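Local coordinates for putative 6-phosphogluconolactonase (Neisseria gonorrhoeae, PDB 3LHI), which probably hydrolyses 6-phosphogluconolactone to 6-phosphogluconate, the second step of the oxidative pentose phosphate pathway, at residues 39-51 with 81-93. Numbering follows the deposited sequence.
With EDO (1,2-ethanediol), chain C.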
loop_
_atom_site.group_PDB
_atom_site.type_symbol
_atom_site.label_atom_id
_atom_site.label_comp_id
_atom_site.label_asym_id
_atom_site.label_seq_id
_atom_site.Cartn_x
_atom_site.Cartn_y
_atom_site.Cartn_z
ATOM N N ALA A 39 -2.870 -3.210 4.927
ATOM C CA ALA A 39 -1.953 -2.138 4.532
ATOM C C ALA A 39 -2.549 -1.496 3.273
ATOM O O ALA A 39 -2.928 -2.179 2.324
ATOM C CB ALA A 39 -0.524 -2.694 4.259
ATOM N N VAL A 40 -2.629 -0.158 3.283
ATOM C CA VAL A 40 -3.144 0.599 2.153
ATOM C C VAL A 40 -2.087 1.566 1.612
ATOM O O VAL A 40 -1.153 1.951 2.305
ATOM C CB VAL A 40 -4.432 1.388 2.548
ATOM C CG1 VAL A 40 -5.520 0.403 3.060
ATOM C CG2 VAL A 40 -4.137 2.473 3.602
ATOM N N SER A 41 -2.330 1.961 0.366
ATOM C CA SER A 41 -1.503 2.945 -0.319
ATOM C C SER A 41 -2.212 4.300 -0.352
ATOM O O SER A 41 -3.444 4.370 -0.251
ATOM C CB SER A 41 -1.145 2.447 -1.716
ATOM O OG SER A 41 -0.385 1.245 -1.645
ATOM N N GLY A 42 -1.441 5.363 -0.584
ATOM C CA GLY A 42 -1.968 6.712 -0.583
ATOM C C GLY A 42 -2.210 7.245 -1.959
ATOM O O GLY A 42 -2.520 6.532 -2.900
ATOM N N GLY A 43 -2.150 8.577 -2.091
ATOM C CA GLY A 43 -2.638 9.233 -3.285
ATOM C C GLY A 43 -4.139 9.405 -3.337
ATOM O O GLY A 43 -4.867 8.987 -2.408
ATOM N N ARG A 44 -4.622 9.930 -4.469
ATOM C CA ARG A 44 -6.074 10.147 -4.685
ATOM C C ARG A 44 -6.860 8.981 -5.145
ATOM O O ARG A 44 -8.071 8.875 -4.818
ATOM C CB ARG A 44 -6.293 11.265 -5.731
ATOM C CG ARG A 44 -5.646 12.514 -5.325
ATOM C CD ARG A 44 -6.151 13.186 -4.058
ATOM N NE ARG A 44 -7.613 13.319 -4.077
ATOM C CZ ARG A 44 -8.321 13.813 -3.053
ATOM N NH1 ARG A 44 -7.756 14.236 -1.930
ATOM N NH2 ARG A 44 -9.643 13.836 -3.165
ATOM N N SER A 45 -6.265 8.083 -5.891
ATOM C CA SER A 45 -7.064 7.077 -6.516
ATOM C C SER A 45 -7.785 6.158 -5.516
ATOM O O SER A 45 -8.814 5.639 -5.903
ATOM C CB SER A 45 -6.288 6.262 -7.533
ATOM O OG SER A 45 -5.234 5.715 -6.884
ATOM N N PRO A 46 -7.228 5.868 -4.282
ATOM C CA PRO A 46 -7.972 4.918 -3.444
ATOM C C PRO A 46 -9.029 5.550 -2.527
ATOM O O PRO A 46 -9.632 4.833 -1.785
ATOM C CB PRO A 46 -6.871 4.265 -2.594
ATOM C CG PRO A 46 -5.855 5.290 -2.488
ATOM C CD PRO A 46 -5.890 6.123 -3.715
ATOM N N ILE A 47 -9.197 6.858 -2.551
ATOM C CA ILE A 47 -10.071 7.538 -1.596
ATOM C C ILE A 47 -11.524 7.032 -1.663
ATOM O O ILE A 47 -12.149 6.783 -0.609
ATOM C CB ILE A 47 -9.977 9.031 -1.758
ATOM C CG1 ILE A 47 -8.563 9.485 -1.348
ATOM C CG2 ILE A 47 -11.026 9.703 -0.961
ATOM C CD1 ILE A 47 -8.272 10.912 -1.712
ATOM N N ALA A 48 -12.114 6.898 -2.838
ATOM C CA ALA A 48 -13.515 6.442 -2.895
ATOM C C ALA A 48 -13.621 5.032 -2.301
ATOM O O ALA A 48 -14.586 4.684 -1.607
ATOM C CB ALA A 48 -14.025 6.494 -4.323
ATOM N N PHE A 49 -12.604 4.198 -2.573
ATOM C CA PHE A 49 -12.492 2.848 -1.999
ATOM C C PHE A 49 -12.413 2.938 -0.473
ATOM O O PHE A 49 -13.119 2.201 0.209
ATOM C CB PHE A 49 -11.291 2.156 -2.620
ATOM C CG PHE A 49 -10.647 1.121 -1.722
ATOM C CD1 PHE A 49 -11.292 -0.032 -1.339
ATOM C CD2 PHE A 49 -9.353 1.308 -1.278
ATOM C CE1 PHE A 49 -10.668 -0.944 -0.502
ATOM C CE2 PHE A 49 -8.728 0.394 -0.483
ATOM C CZ PHE A 49 -9.379 -0.721 -0.086
ATOM N N PHE A 50 -11.578 3.809 0.063
ATOM C CA PHE A 50 -11.480 3.973 1.485
ATOM C C PHE A 50 -12.857 4.314 2.069
ATOM O O PHE A 50 -13.240 3.811 3.141
ATOM C CB PHE A 50 -10.533 5.103 1.863
ATOM C CG PHE A 50 -9.053 4.847 1.640
ATOM C CD1 PHE A 50 -8.547 3.614 1.362
ATOM C CD2 PHE A 50 -8.188 5.910 1.734
ATOM C CE1 PHE A 50 -7.163 3.447 1.174
ATOM C CE2 PHE A 50 -6.814 5.746 1.535
ATOM C CZ PHE A 50 -6.330 4.502 1.281
ATOM N N ASN A 51 -13.550 5.268 1.447
ATOM C CA ASN A 51 -14.839 5.677 1.968
ATOM C C ASN A 51 -15.822 4.496 2.002
ATOM O O ASN A 51 -16.514 4.281 3.013
ATOM C CB ASN A 51 -15.372 6.868 1.170
ATOM C CG ASN A 51 -16.692 7.357 1.694
ATOM O OD1 ASN A 51 -16.760 7.842 2.826
ATOM N ND2 ASN A 51 -17.733 7.155 0.901
ATOM N N ASN A 81 0.672 10.402 4.086
ATOM C CA ASN A 81 -0.315 9.375 3.847
ATOM C C ASN A 81 -1.078 9.030 5.134
ATOM O O ASN A 81 -2.230 8.604 5.066
ATOM C CB ASN A 81 0.318 8.088 3.295
ATOM C CG ASN A 81 0.849 8.230 1.864
ATOM O OD1 ASN A 81 0.423 9.141 1.134
ATOM N ND2 ASN A 81 1.716 7.275 1.444
ATOM N N THR A 82 -0.437 9.183 6.298
ATOM C CA THR A 82 -1.116 9.017 7.572
ATOM C C THR A 82 -2.276 9.982 7.671
ATOM O O THR A 82 -3.418 9.608 8.016
ATOM C CB THR A 82 -0.139 9.229 8.722
ATOM O OG1 THR A 82 0.859 8.182 8.671
ATOM C CG2 THR A 82 -0.867 9.155 10.094
ATOM N N GLY A 83 -2.029 11.242 7.318
ATOM C CA GLY A 83 -3.114 12.223 7.321
ATOM C C GLY A 83 -4.232 11.885 6.346
ATOM O O GLY A 83 -5.408 12.039 6.646
ATOM N N LEU A 84 -3.839 11.413 5.171
ATOM C CA LEU A 84 -4.775 10.958 4.136
ATOM C C LEU A 84 -5.710 9.933 4.712
ATOM O O LEU A 84 -6.926 10.132 4.664
ATOM C CB LEU A 84 -4.037 10.348 2.930
ATOM C CG LEU A 84 -4.935 9.754 1.860
ATOM C CD1 LEU A 84 -5.446 10.898 0.962
ATOM C CD2 LEU A 84 -4.121 8.635 1.109
ATOM N N VAL A 85 -5.130 8.839 5.236
ATOM C CA VAL A 85 -5.870 7.721 5.743
ATOM C C VAL A 85 -6.770 8.134 6.930
ATOM O O VAL A 85 -7.920 7.671 7.046
ATOM C CB VAL A 85 -4.931 6.551 6.069
ATOM C CG1 VAL A 85 -5.635 5.439 6.827
ATOM C CG2 VAL A 85 -4.324 6.017 4.764
ATOM N N ARG A 86 -6.288 9.015 7.783
ATOM C CA ARG A 86 -7.102 9.518 8.868
ATOM C C ARG A 86 -8.308 10.289 8.325
ATOM O O ARG A 86 -9.395 10.156 8.869
ATOM C CB ARG A 86 -6.275 10.353 9.810
ATOM C CG ARG A 86 -5.441 9.462 10.721
ATOM C CD ARG A 86 -4.405 10.269 11.515
ATOM N NE ARG A 86 -3.741 9.413 12.484
ATOM C CZ ARG A 86 -2.666 9.756 13.173
ATOM N NH1 ARG A 86 -2.073 10.887 12.948
ATOM N NH2 ARG A 86 -2.193 8.927 14.110
ATOM N N GLU A 87 -8.123 11.046 7.261
ATOM C CA GLU A 87 -9.213 11.873 6.712
ATOM C C GLU A 87 -10.265 10.962 6.069
ATOM O O GLU A 87 -11.459 11.214 6.228
ATOM C CB GLU A 87 -8.685 12.874 5.698
ATOM C CG GLU A 87 -9.781 13.733 5.042
ATOM C CD GLU A 87 -9.310 14.943 4.287
ATOM O OE1 GLU A 87 -8.092 15.106 4.046
ATOM O OE2 GLU A 87 -10.190 15.761 3.955
ATOM N N TYR A 88 -9.854 9.959 5.302
ATOM C CA TYR A 88 -10.777 9.270 4.433
ATOM C C TYR A 88 -11.132 7.858 4.791
ATOM O O TYR A 88 -12.131 7.357 4.312
ATOM C CB TYR A 88 -10.271 9.352 2.997
ATOM C CG TYR A 88 -10.143 10.742 2.385
ATOM C CD1 TYR A 88 -11.259 11.449 1.974
ATOM C CD2 TYR A 88 -8.893 11.308 2.159
ATOM C CE1 TYR A 88 -11.134 12.653 1.361
ATOM C CE2 TYR A 88 -8.778 12.524 1.540
ATOM C CZ TYR A 88 -9.908 13.155 1.103
ATOM O OH TYR A 88 -9.736 14.371 0.424
ATOM N N LEU A 89 -10.295 7.174 5.571
ATOM C CA LEU A 89 -10.545 5.778 5.928
ATOM C C LEU A 89 -10.914 5.569 7.391
ATOM O O LEU A 89 -11.805 4.780 7.660
ATOM C CB LEU A 89 -9.292 4.932 5.575
ATOM C CG LEU A 89 -9.420 3.409 5.888
ATOM C CD1 LEU A 89 -10.627 2.727 5.206
ATOM C CD2 LEU A 89 -8.071 2.708 5.466
ATOM N N LEU A 90 -10.215 6.221 8.309
ATOM C CA LEU A 90 -10.419 5.955 9.746
ATOM C C LEU A 90 -11.582 6.789 10.271
ATOM O O LEU A 90 -11.417 7.733 11.042
ATOM C CB LEU A 90 -9.150 6.200 10.535
ATOM C CG LEU A 90 -7.924 5.374 10.100
ATOM C CD1 LEU A 90 -6.726 5.741 10.948
ATOM C CD2 LEU A 90 -8.174 3.859 10.111
ATOM N N LYS A 91 -12.751 6.396 9.811
ATOM C CA LYS A 91 -14.030 7.090 10.033
ATOM C C LYS A 91 -15.095 6.040 9.863
ATOM O O LYS A 91 -14.867 4.937 9.387
ATOM C CB LYS A 91 -14.221 8.238 9.058
ATOM C CG LYS A 91 -14.375 7.782 7.664
ATOM C CD LYS A 91 -14.501 8.935 6.679
ATOM C CE LYS A 91 -14.975 8.358 5.309
ATOM N NZ LYS A 91 -14.565 9.133 4.127
ATOM N N ASN A 92 -16.354 6.403 10.199
ATOM C CA ASN A 92 -17.454 5.445 10.111
ATOM C C ASN A 92 -17.071 4.189 10.940
ATOM O O ASN A 92 -16.471 4.345 11.997
ATOM C CB ASN A 92 -17.824 5.132 8.663
ATOM C CG ASN A 92 -18.303 6.349 7.902
ATOM O OD1 ASN A 92 -19.096 7.146 8.416
ATOM N ND2 ASN A 92 -17.825 6.499 6.667
ATOM N N LYS A 93 -17.426 2.995 10.490
ATOM C CA LYS A 93 -17.186 1.814 11.281
ATOM C C LYS A 93 -15.653 1.563 11.446
ATOM O O LYS A 93 -15.217 1.065 12.469
ATOM C CB LYS A 93 -17.843 0.598 10.629
ATOM C CG LYS A 93 -19.367 0.711 10.397
ATOM C CD LYS A 93 -20.093 0.711 11.601
ATOM C CE LYS A 93 -21.641 0.397 11.319
ATOM N NZ LYS A 93 -22.423 0.541 12.545
HETATM C C1 EDO C . -3.720 15.730 4.103
HETATM O O1 EDO C . -3.806 16.464 2.841
HETATM C C2 EDO C . -4.999 14.983 4.527
HETATM O O2 EDO C . -5.606 14.216 3.465
HETATM O O HOH W 1 -0.354 10.121 -1.049
#
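With CG turned away from the carbonyl carbon in both Phe-50 (chi1 -71°) and Tyr-88 (chi1 -62°), helices 47-54 and 81-88 bring Phe-50 CD2 against Tyr-88 CB, the two rings lying at different depths. Both belong to the Rossmann-like alpha/beta fold of the glucosamine-6-phosphate isomerase family, where the loop after strand 36-40 leads into helix 47-54. The axes of segments 47-51 and 81-88 approach to 9.9 Å and cross at -46°. Ile-47 lays CG2 over one face of the Tyr-88 ring, 3.7 Å from its centroid, a CH-pi contact; CG of Glu-87 covers the opposite face. The same isoleucine sets CD1 over the centre of the Arg-44 guanidinium, whose NH1 donates to Tyr-88 OH (3.1 Å), the planes nearly perpendicular. Deeper in, the Phe-50 ring meets Leu-84 CD2 at its edge, and Val-40 CG2 packs on Val-85 CG2. Gly-42, lacking a side chain, lets the loop pass close to Asn-81 and Leu-84. A water links Gly-43 N to Asn-81 OD1; Asn-81 ND2 binds Asp-69 O. Lys-91, beyond helix 81-88, bridges its last carbonyl to helix 47-54: NZ donates to Asn-51 OD1 (2.9 Å) and, from above the carbonyl plane, to Tyr-88 O (3.0 Å).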